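Local coordinates for protein PfVFT1 (Plasmodium falciparum, PDB 5JKQ) that is of unproven function but adopts the bi-lobed Venus flytrap architecture of solute-binding proteins and so probably binds a small solute between its two lobes, at residues N188-N191 with L192-K196; I237-S240 with K241-S245. The protein carries 3 engineered substitutions. All coordinates share one frame; numbering follows the deposited sequence.

Overall arrangement
The two contacts are local, each within one continuous stretch, and they follow in series without nesting or crossing. After strand 175-184 the chain runs into the loop 188-191, and contact 1 caps the start of helix 192-201. It then passes through strand 206-209, helix 212-222 and strand 227-229 before helix 236-244, nearly all of which lies in contact 2. Strand 250-253 and the long strand 265-281 come next. The centres of the two contacts lie 19 Å apart, with nearest atoms about 10 Å apart, on the same side of the chain's centre. Both helices rest side chains on strand 175-184, and the strands named here belong to one mixed sheet.

Contact 1 of 2, residues N188-N191 with L192-K196; sequences NINN and LEDLK
Asn191 lays its side-chain amide across the carboxylate of Asp194 at the N-terminus of helix 192-201, the two planes turned 46° against each other. Asn191 is the N-cap residue. Its OD1 accepts the backbone N-H of Asp194 at 2.6 Å in a nearly straight bond, so the side chain takes the place of the missing preceding turn for one of the first amides of the helix. The torsion chi1 of 51° sets CG between the backbone N and the carbonyl carbon, which brings the amide back over the first turn. The backbone of the same residue begins the regular helical pattern, with Leu195 N donating to Asn191 O at 3.1 Å.

The other end of the amide is gripped more loosely. ND2 of Asn191 stands 2.8 Å from Asp194 OD2, but the N-H is poorly aimed and the bond is weak; a second weak bond runs from the same ND2 to OD1 of Asn190. Together these two acceptors would bias the amide toward the flip that keeps OD1 on the helix. The carboxylate of Asp194, close to the helix start, probably also gains from the positive end of the helix dipole.

Beneath the polar cap lies an apolar layer. Ile189 and Leu195 are buried: Ile189 touches Ile183 and Leu195 touches Ile181, both on strand 175-184; Leu195 also touches Phe222 on helix 212-222. The cap joins the loop 188-191 to the first turn of the helix, while Ile189 and Leu195 pack both on the sheet of this lobe. Ile189 places CG2 anti to its own backbone N, and this methyl fits against the first turn of the helix, 3.8 Å from Asp194 CB and 3.9 Å from Leu195 CB.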
loop_
_atom_site.group_PDB
_atom_site.type_symbol
_atom_site.label_atom_id
_atom_site.label_comp_id
_atom_site.label_asym_id
_atom_site.label_seq_id
_atom_site.Cartn_x
_atom_site.Cartn_y
_atom_site.Cartn_z
ATOM N N ASN A 188 10.825 -23.280 20.105
ATOM C CA ASN A 188 10.645 -22.430 21.279
ATOM C C ASN A 188 10.798 -20.949 20.931
ATOM O O ASN A 188 11.253 -20.151 21.748
ATOM C CB ASN A 188 11.641 -22.825 22.377
ATOM C CG ASN A 188 11.221 -22.343 23.757
ATOM O OD1 ASN A 188 10.033 -22.180 24.041
ATOM N ND2 ASN A 188 12.200 -22.117 24.624
ATOM N N ILE A 189 10.412 -20.599 19.705
ATOM C CA ILE A 189 10.474 -19.222 19.220
ATOM C C ILE A 189 9.065 -18.700 18.955
ATOM O O ILE A 189 8.368 -19.213 18.079
ATOM C CB ILE A 189 11.310 -19.122 17.927
ATOM C CG1 ILE A 189 12.739 -19.599 18.184
ATOM C CG2 ILE A 189 11.329 -17.689 17.397
ATOM C CD1 ILE A 189 13.552 -19.811 16.924
ATOM N N ASN A 190 8.650 -17.686 19.710
ATOM C CA ASN A 190 7.321 -17.101 19.541
ATOM C C ASN A 190 7.342 -15.576 19.421
ATOM O O ASN A 190 6.307 -14.923 19.552
ATOM C CB ASN A 190 6.416 -17.522 20.702
ATOM C CG ASN A 190 7.090 -17.376 22.054
ATOM O OD1 ASN A 190 7.179 -16.276 22.604
ATOM N ND2 ASN A 190 7.559 -18.494 22.604
ATOM N N ASN A 191 8.513 -15.011 19.150
ATOM C CA ASN A 191 8.614 -13.579 18.886
ATOM C C ASN A 191 9.783 -13.252 17.967
ATOM O O ASN A 191 10.640 -14.096 17.703
ATOM C CB ASN A 191 8.739 -12.789 20.195
ATOM C CG ASN A 191 9.834 -13.316 21.100
ATOM O OD1 ASN A 191 11.021 -13.152 20.819
ATOM N ND2 ASN A 191 9.438 -13.940 22.203
ATOM N N LEU A 192 9.797 -12.017 17.478
ATOM C CA LEU A 192 10.822 -11.556 16.554
ATOM C C LEU A 192 12.201 -11.545 17.211
ATOM O O LEU A 192 13.213 -11.755 16.546
ATOM C CB LEU A 192 10.464 -10.159 16.042
ATOM C CG LEU A 192 11.367 -9.549 14.969
ATOM C CD1 LEU A 192 11.414 -10.415 13.720
ATOM C CD2 LEU A 192 10.895 -8.143 14.629
ATOM N N GLU A 193 12.231 -11.306 18.519
ATOM C CA GLU A 193 13.488 -11.244 19.260
ATOM C C GLU A 193 14.143 -12.619 19.362
ATOM O O GLU A 193 15.342 -12.758 19.118
ATOM C CB GLU A 193 13.253 -10.673 20.661
ATOM C CG GLU A 193 14.510 -10.557 21.515
ATOM C CD GLU A 193 15.501 -9.545 20.974
ATOM O OE1 GLU A 193 15.123 -8.751 20.085
ATOM O OE2 GLU A 193 16.661 -9.543 21.440
ATOM N N ASP A 194 13.359 -13.628 19.734
ATOM C CA ASP A 194 13.863 -14.995 19.825
ATOM C C ASP A 194 14.303 -15.486 18.450
ATOM O O ASP A 194 15.267 -16.242 18.331
ATOM C CB ASP A 194 12.802 -15.940 20.398
ATOM C CG ASP A 194 12.503 -15.676 21.860
ATOM O OD1 ASP A 194 13.410 -15.224 22.591
ATOM O OD2 ASP A 194 11.356 -15.933 22.282
ATOM N N LEU A 195 13.584 -15.054 17.418
ATOM C CA LEU A 195 13.903 -15.435 16.046
ATOM C C LEU A 195 15.265 -14.880 15.642
ATOM O O LEU A 195 16.087 -15.600 15.081
ATOM C CB LEU A 195 12.818 -14.940 15.084
ATOM C CG LEU A 195 13.027 -15.238 13.598
ATOM C CD1 LEU A 195 13.045 -16.737 13.332
ATOM C CD2 LEU A 195 11.953 -14.558 12.766
ATOM N N LYS A 196 15.492 -13.601 15.933
ATOM C CA LYS A 196 16.767 -12.952 15.634
ATOM C C LYS A 196 17.938 -13.713 16.240
ATOM O O LYS A 196 18.943 -13.958 15.571
ATOM C CB LYS A 196 16.777 -11.513 16.151
ATOM C CG LYS A 196 16.011 -10.521 15.293
ATOM C CD LYS A 196 16.123 -9.118 15.872
ATOM C CE LYS A 196 15.035 -8.203 15.348
ATOM N NZ LYS A 196 15.056 -6.870 16.006
#

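Contact 2 of 2, residues I237-S240 with K241-S245; sequences IDLS and KSVLS
Leu239 O is gripped by two backbone N-H groups, those of Val243 and Ser242, though both bonds are weak; the one from Ser242 N closes the tighter turn. On this side of the helix Val243 CG2 passes 3.8 Å from Leu239 O and makes a looser apolar contact with Leu239 CD1.

Ser240 O receives the backbone N-H of Leu244 at 3.0 Å, in a bond that is straight at the hydrogen and lies nearly along the C=O axis. The side chain of Leu244 borders the oxygen that accepts its own backbone N-H: with chi1 at -67°, CG is swung beside the backbone N and comes within 3.3 Å of Ser240 O, with CD1 following. Nearer the start of the helix Lys241 N donates to Ile237 O, also at 3.0 Å, while Ser242 N reaches Asp238 O.

The serine hydroxyls also bind to main chain or to one another. Ser240 OG is hydrogen-bonded to Tyr236 O, and Ser242 OG to Ser247 OG. Ser245 OG donates to Ser242 O at 2.9 Å from above the carbonyl plane, and it is bonded to Ser247 OG as well, which ties the last turn to the chain that follows.

Leu239 and Ser240 touch Met182, and Leu244 touches Leu184, both on strand 175-184, while Val243 and Leu244 touch Ile265 at the start of strand 265-281. This is a short amphipathic alpha-helix, its i to i+4 ladder packed against the mixed sheet of one lobe of a Venus flytrap fold.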
loop_
_atom_site.group_PDB
_atom_site.type_symbol
_atom_site.label_atom_id
_atom_site.label_comp_id
_atom_site.label_asym_id
_atom_site.label_seq_id
_atom_site.Cartn_x
_atom_site.Cartn_y
_atom_site.Cartn_z
ATOM N N ILE A 237 -1.601 -23.161 1.852
ATOM C CA ILE A 237 -1.383 -24.594 2.007
ATOM C C ILE A 237 0.015 -24.980 1.524
ATOM O O ILE A 237 0.685 -25.799 2.152
ATOM C CB ILE A 237 -2.459 -25.404 1.248
ATOM C CG1 ILE A 237 -3.818 -25.201 1.918
ATOM C CG2 ILE A 237 -2.117 -26.900 1.216
ATOM C CD1 ILE A 237 -4.995 -25.710 1.111
ATOM N N ASP A 238 0.455 -24.383 0.418
ATOM C CA ASP A 238 1.797 -24.631 -0.104
ATOM C C ASP A 238 2.843 -24.145 0.885
ATOM O O ASP A 238 3.746 -24.887 1.272
ATOM C CB ASP A 238 2.007 -23.931 -1.450
ATOM C CG ASP A 238 1.085 -24.449 -2.533
ATOM O OD1 ASP A 238 0.620 -25.602 -2.425
ATOM O OD2 ASP A 238 0.832 -23.701 -3.501
ATOM N N LEU A 239 2.706 -22.881 1.275
ATOM C CA LEU A 239 3.600 -22.247 2.235
ATOM C C LEU A 239 3.694 -23.096 3.503
ATOM O O LEU A 239 4.788 -23.399 3.979
ATOM C CB LEU A 239 3.093 -20.828 2.541
ATOM C CG LEU A 239 3.836 -19.827 3.439
ATOM C CD1 LEU A 239 3.845 -20.238 4.908
ATOM C CD2 LEU A 239 5.247 -19.579 2.931
ATOM N N SER A 240 2.539 -23.506 4.020
ATOM C CA SER A 240 2.474 -24.245 5.276
ATOM C C SER A 240 3.136 -25.615 5.175
ATOM O O SER A 240 3.816 -26.053 6.104
ATOM C CB SER A 240 1.022 -24.409 5.721
ATOM O OG SER A 240 0.434 -23.154 6.015
ATOM N N LYS A 241 2.923 -26.288 4.050
ATOM C CA LYS A 241 3.524 -27.593 3.802
ATOM C C LYS A 241 5.042 -27.521 3.953
ATOM O O LYS A 241 5.667 -28.430 4.498
ATOM C CB LYS A 241 3.143 -28.086 2.402
ATOM C CG LYS A 241 3.536 -29.522 2.100
ATOM C CD LYS A 241 2.340 -30.319 1.590
ATOM C CE LYS A 241 2.733 -31.720 1.136
ATOM N NZ LYS A 241 3.371 -31.720 -0.213
ATOM N N SER A 242 5.622 -26.419 3.489
ATOM C CA SER A 242 7.069 -26.240 3.499
ATOM C C SER A 242 7.621 -26.049 4.911
ATOM O O SER A 242 8.695 -26.555 5.236
ATOM C CB SER A 242 7.453 -25.044 2.627
ATOM O OG SER A 242 8.854 -24.849 2.612
ATOM N N VAL A 243 6.893 -25.313 5.744
ATOM C CA VAL A 243 7.294 -25.118 7.133
ATOM C C VAL A 243 7.161 -26.423 7.914
ATOM O O VAL A 243 8.021 -26.755 8.730
ATOM C CB VAL A 243 6.454 -24.013 7.812
ATOM C CG1 VAL A 243 6.727 -23.949 9.317
ATOM C CG2 VAL A 243 6.741 -22.669 7.165
ATOM N N LEU A 244 6.080 -27.156 7.663
ATOM C CA LEU A 244 5.831 -28.420 8.348
ATOM C C LEU A 244 6.819 -29.493 7.901
ATOM O O LEU A 244 7.241 -30.328 8.702
ATOM C CB LEU A 244 4.395 -28.890 8.100
ATOM C CG LEU A 244 3.298 -28.025 8.724
ATOM C CD1 LEU A 244 1.937 -28.401 8.170
ATOM C CD2 LEU A 244 3.304 -28.155 10.238
ATOM N N SER A 245 7.191 -29.463 6.624
ATOM C CA SER A 245 8.168 -30.407 6.086
ATOM C C SER A 245 9.577 -30.084 6.576
ATOM O O SER A 245 10.521 -30.822 6.294
ATOM C CB SER A 245 8.144 -30.397 4.558
ATOM O OG SER A 245 8.727 -29.210 4.053
#